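Local coordinates for PcyX_EBK42635 (Marine metagenome, PDB 5OWG), which probably reduces biliverdin to phycoerythrobilin with electrons from ferredoxin, as a four-electron member of the ferredoxin-dependent bilin reductase family, at residues 25-37 with 49-61. Numbering follows the deposited sequence.
Sequences LNNNLVEYNEPGM and NRTWNNRYIRRAH
With its CG set beside the backbone N (chi1 -60°), W52 lays its indole between L25 and E31, while E31 runs out straight, its CG turned opposite the main-chain N (chi1 -175°), to reach R50: an example of how side chains add to the backbone bonds of a short edge strand. L25 CD1 sits over one face, 3.7 Å from the centroid of the six-membered ring, and E31 CB covers the five-membered ring from the opposite face. At the indole edge NE1 donates to N26 OD1 (3.1 Å); the end of helix 14-28 and the strand after it thus hold one ring between them. The E31 salt bridge is side-on, R50 NE to OE2 and NH2 to OE1, each 2.9 Å and almost straight, though the carboxylate is turned 34° from the guanidinium plane. On the other face of the sheet, with V30, T51 and N53, the Y32 ring is sandwiched: T51 OG1 stands 3.4 Å above the centre of one face, while the N53 amide lies nearly parallel to the other, ND2 offset toward the rim. Backbone bonds pair V30 with N53 in both directions, and Y32 N donates to T51 O. Further on, a second side-on salt bridge joins R59 NE to E34 OE2 at 2.9 Å and NH2 to OE1, which N230 also bonds. M37 bends so that CE rests over the H61 ring. The arrangement joins helix 14-28 to the antiparallel sheet: 30-32 is an outermost strand beside 47-53, L29 packs on A60 and I57, which touch L80 of strand 73-82, and M37 and N49 lean on F226 of helix 220-229.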
# COMPACT_ATOMS: atom_id res chain seq x y z
N LEU A 25 -11.73 2.20 -0.36
CA LEU A 25 -11.48 0.78 -0.58
C LEU A 25 -12.74 -0.05 -0.34
O LEU A 25 -13.00 -1.02 -1.05
CB LEU A 25 -10.33 0.30 0.31
CG LEU A 25 -8.96 0.91 0.02
CD1 LEU A 25 -7.97 0.55 1.11
CD2 LEU A 25 -8.43 0.45 -1.33
N ASN A 26 -13.54 0.33 0.67
CA ASN A 26 -14.78 -0.39 0.93
C ASN A 26 -15.80 -0.18 -0.17
O ASN A 26 -16.65 -1.05 -0.40
CB ASN A 26 -15.36 0.04 2.28
CG ASN A 26 -14.57 -0.49 3.46
OD1 ASN A 26 -13.94 -1.54 3.37
ND2 ASN A 26 -14.61 0.24 4.57
N ASN A 27 -15.75 0.95 -0.87
CA ASN A 27 -16.74 1.27 -1.89
C ASN A 27 -16.43 0.66 -3.25
O ASN A 27 -17.32 0.64 -4.11
CB ASN A 27 -16.86 2.79 -2.05
CG ASN A 27 -17.84 3.41 -1.08
OD1 ASN A 27 -18.11 2.85 -0.01
ND2 ASN A 27 -18.38 4.56 -1.44
N ASN A 28 -15.22 0.16 -3.47
CA ASN A 28 -14.82 -0.37 -4.77
C ASN A 28 -14.32 -1.81 -4.70
O ASN A 28 -14.61 -2.60 -5.60
CB ASN A 28 -13.71 0.51 -5.38
CG ASN A 28 -14.22 1.88 -5.79
OD1 ASN A 28 -14.44 2.14 -6.98
ND2 ASN A 28 -14.39 2.76 -4.82
N LEU A 29 -13.59 -2.16 -3.65
CA LEU A 29 -13.02 -3.49 -3.49
C LEU A 29 -13.77 -4.25 -2.41
O LEU A 29 -14.72 -3.74 -1.80
CB LEU A 29 -11.53 -3.39 -3.16
CG LEU A 29 -10.69 -2.53 -4.10
CD1 LEU A 29 -9.32 -2.26 -3.52
CD2 LEU A 29 -10.58 -3.20 -5.45
N VAL A 30 -13.34 -5.48 -2.16
CA VAL A 30 -13.87 -6.31 -1.09
C VAL A 30 -12.70 -6.73 -0.20
O VAL A 30 -11.66 -7.16 -0.70
CB VAL A 30 -14.61 -7.54 -1.63
CG1 VAL A 30 -15.14 -8.40 -0.48
CG2 VAL A 30 -15.75 -7.11 -2.53
N GLU A 31 -12.89 -6.60 1.11
CA GLU A 31 -11.87 -6.98 2.06
C GLU A 31 -11.83 -8.50 2.22
O GLU A 31 -12.86 -9.18 2.16
CB GLU A 31 -12.12 -6.32 3.42
CG GLU A 31 -11.03 -6.58 4.44
CD GLU A 31 -11.16 -5.68 5.65
OE1 GLU A 31 -12.22 -5.04 5.81
OE2 GLU A 31 -10.19 -5.60 6.44
N TYR A 32 -10.63 -9.02 2.43
CA TYR A 32 -10.42 -10.45 2.62
C TYR A 32 -9.31 -10.65 3.64
O TYR A 32 -8.52 -9.75 3.91
CB TYR A 32 -10.07 -11.15 1.30
CG TYR A 32 -8.69 -10.82 0.78
CD1 TYR A 32 -8.47 -9.65 0.06
CD2 TYR A 32 -7.62 -11.67 1.02
CE1 TYR A 32 -7.21 -9.35 -0.42
CE2 TYR A 32 -6.36 -11.36 0.55
CZ TYR A 32 -6.16 -10.20 -0.17
OH TYR A 32 -4.90 -9.90 -0.64
N ASN A 33 -9.26 -11.86 4.20
CA ASN A 33 -8.26 -12.21 5.21
C ASN A 33 -7.12 -12.95 4.50
O ASN A 33 -7.26 -14.11 4.12
CB ASN A 33 -8.87 -13.07 6.31
CG ASN A 33 -9.96 -12.34 7.08
OD1 ASN A 33 -11.08 -12.82 7.19
ND2 ASN A 33 -9.62 -11.17 7.62
N GLU A 34 -6.00 -12.26 4.32
CA GLU A 34 -4.86 -12.87 3.64
C GLU A 34 -4.15 -13.84 4.58
O GLU A 34 -3.90 -13.49 5.74
CB GLU A 34 -3.88 -11.80 3.16
CG GLU A 34 -2.73 -12.35 2.34
CD GLU A 34 -1.81 -11.26 1.81
OE1 GLU A 34 -1.08 -10.66 2.62
OE2 GLU A 34 -1.82 -11.01 0.59
N PRO A 35 -3.82 -15.05 4.13
CA PRO A 35 -3.13 -16.00 5.01
C PRO A 35 -1.85 -15.40 5.59
O PRO A 35 -1.02 -14.84 4.87
CB PRO A 35 -2.83 -17.18 4.09
CG PRO A 35 -3.84 -17.09 3.01
CD PRO A 35 -4.11 -15.63 2.81
N GLY A 36 -1.69 -15.54 6.91
CA GLY A 36 -0.52 -15.07 7.61
C GLY A 36 -0.67 -13.70 8.24
O GLY A 36 0.03 -13.41 9.22
N MET A 37 -1.57 -12.87 7.72
CA MET A 37 -1.68 -11.50 8.20
C MET A 37 -2.23 -11.42 9.62
O MET A 37 -2.00 -10.42 10.30
CB MET A 37 -2.57 -10.68 7.27
CG MET A 37 -2.42 -9.17 7.45
SD MET A 37 -0.84 -8.57 6.81
CE MET A 37 -1.11 -8.70 5.04
N ASN A 49 -3.42 -4.35 9.84
CA ASN A 49 -3.10 -4.72 8.47
C ASN A 49 -4.35 -5.28 7.82
O ASN A 49 -4.94 -6.24 8.32
CB ASN A 49 -1.96 -5.74 8.41
CG ASN A 49 -0.59 -5.09 8.55
OD1 ASN A 49 -0.03 -4.61 7.56
ND2 ASN A 49 -0.05 -5.08 9.76
N ARG A 50 -4.76 -4.67 6.71
CA ARG A 50 -6.01 -5.01 6.05
C ARG A 50 -5.78 -5.08 4.55
O ARG A 50 -5.03 -4.27 3.99
CB ARG A 50 -7.10 -3.98 6.37
CG ARG A 50 -7.43 -3.91 7.85
CD ARG A 50 -8.38 -2.76 8.15
NE ARG A 50 -9.71 -3.01 7.60
CZ ARG A 50 -10.69 -2.10 7.57
NH1 ARG A 50 -10.48 -0.88 8.05
NH2 ARG A 50 -11.86 -2.42 7.05
N THR A 51 -6.43 -6.04 3.89
CA THR A 51 -6.24 -6.25 2.47
C THR A 51 -7.58 -6.35 1.75
O THR A 51 -8.53 -6.95 2.27
CB THR A 51 -5.42 -7.52 2.19
OG1 THR A 51 -6.02 -8.64 2.85
CG2 THR A 51 -3.99 -7.34 2.70
N TRP A 52 -7.66 -5.74 0.57
CA TRP A 52 -8.82 -5.82 -0.30
C TRP A 52 -8.38 -6.31 -1.67
O TRP A 52 -7.19 -6.30 -2.01
CB TRP A 52 -9.53 -4.47 -0.47
CG TRP A 52 -10.06 -3.83 0.78
CD1 TRP A 52 -11.37 -3.70 1.15
CD2 TRP A 52 -9.30 -3.20 1.82
NE1 TRP A 52 -11.47 -3.04 2.35
CE2 TRP A 52 -10.21 -2.72 2.78
CE3 TRP A 52 -7.93 -3.01 2.03
CZ2 TRP A 52 -9.80 -2.06 3.94
CZ3 TRP A 52 -7.52 -2.35 3.18
CH2 TRP A 52 -8.45 -1.89 4.12
N ASN A 53 -9.35 -6.74 -2.47
CA ASN A 53 -9.10 -7.02 -3.88
C ASN A 53 -10.42 -7.01 -4.63
O ASN A 53 -11.50 -7.09 -4.03
CB ASN A 53 -8.38 -8.36 -4.07
CG ASN A 53 -9.19 -9.54 -3.55
OD1 ASN A 53 -10.41 -9.50 -3.49
ND2 ASN A 53 -8.49 -10.60 -3.17
N ASN A 54 -10.32 -6.90 -5.95
CA ASN A 54 -11.47 -7.11 -6.82
C ASN A 54 -10.96 -7.72 -8.12
O ASN A 54 -9.78 -8.06 -8.25
CB ASN A 54 -12.25 -5.80 -7.05
CG ASN A 54 -11.54 -4.82 -7.97
OD1 ASN A 54 -10.48 -5.12 -8.54
ND2 ASN A 54 -12.13 -3.64 -8.14
N ARG A 55 -11.87 -7.88 -9.08
CA ARG A 55 -11.52 -8.49 -10.36
C ARG A 55 -10.27 -7.86 -10.96
O ARG A 55 -9.44 -8.56 -11.54
CB ARG A 55 -12.70 -8.36 -11.33
CG ARG A 55 -12.35 -8.58 -12.80
CD ARG A 55 -13.60 -8.60 -13.68
NE ARG A 55 -13.27 -8.64 -15.10
CZ ARG A 55 -14.16 -8.47 -16.08
NH1 ARG A 55 -15.43 -8.24 -15.80
NH2 ARG A 55 -13.76 -8.53 -17.35
N TYR A 56 -10.13 -6.55 -10.82
CA TYR A 56 -9.07 -5.83 -11.52
C TYR A 56 -7.83 -5.60 -10.68
O TYR A 56 -6.75 -5.35 -11.24
CB TYR A 56 -9.61 -4.47 -12.01
CG TYR A 56 -10.87 -4.59 -12.83
CD1 TYR A 56 -10.82 -4.93 -14.18
CD2 TYR A 56 -12.12 -4.35 -12.27
CE1 TYR A 56 -11.97 -5.04 -14.93
CE2 TYR A 56 -13.27 -4.45 -13.01
CZ TYR A 56 -13.20 -4.80 -14.35
OH TYR A 56 -14.34 -4.90 -15.10
N ILE A 57 -7.94 -5.68 -9.36
CA ILE A 57 -6.83 -5.42 -8.44
C ILE A 57 -6.66 -6.66 -7.57
O ILE A 57 -7.49 -6.91 -6.69
CB ILE A 57 -7.07 -4.17 -7.60
CG1 ILE A 57 -7.15 -2.93 -8.49
CG2 ILE A 57 -5.98 -3.99 -6.55
CD1 ILE A 57 -7.96 -1.80 -7.89
N ARG A 58 -5.59 -7.42 -7.79
CA ARG A 58 -5.40 -8.65 -7.04
C ARG A 58 -5.11 -8.39 -5.57
O ARG A 58 -5.48 -9.20 -4.71
CB ARG A 58 -4.27 -9.49 -7.65
CG ARG A 58 -2.87 -8.93 -7.48
CD ARG A 58 -1.82 -9.94 -7.94
NE ARG A 58 -0.47 -9.41 -7.82
CZ ARG A 58 0.29 -9.50 -6.74
NH1 ARG A 58 -0.16 -10.10 -5.64
NH2 ARG A 58 1.52 -8.99 -6.75
N ARG A 59 -4.45 -7.27 -5.25
CA ARG A 59 -4.08 -7.01 -3.87
C ARG A 59 -4.04 -5.52 -3.59
O ARG A 59 -3.39 -4.76 -4.32
CB ARG A 59 -2.73 -7.65 -3.53
CG ARG A 59 -2.36 -7.55 -2.07
CD ARG A 59 -1.13 -8.38 -1.74
NE ARG A 59 -0.88 -8.45 -0.30
CZ ARG A 59 -0.09 -7.62 0.37
NH1 ARG A 59 0.56 -6.64 -0.26
NH2 ARG A 59 0.07 -7.77 1.68
N ALA A 60 -4.73 -5.11 -2.52
CA ALA A 60 -4.68 -3.76 -1.99
C ALA A 60 -4.48 -3.88 -0.49
O ALA A 60 -5.32 -4.48 0.20
CB ALA A 60 -5.96 -2.98 -2.31
N HIS A 61 -3.39 -3.31 0.03
CA HIS A 61 -2.92 -3.60 1.38
C HIS A 61 -2.74 -2.30 2.15
O HIS A 61 -1.98 -1.43 1.72
CB HIS A 61 -1.61 -4.39 1.32
CG HIS A 61 -1.00 -4.66 2.66
ND1 HIS A 61 0.35 -4.90 2.83
CD2 HIS A 61 -1.55 -4.74 3.90
CE1 HIS A 61 0.60 -5.11 4.11
NE2 HIS A 61 -0.54 -5.02 4.78
O HOH W 1 -8.41 -7.55 5.70
O HOH W 2 -5.64 -9.76 5.53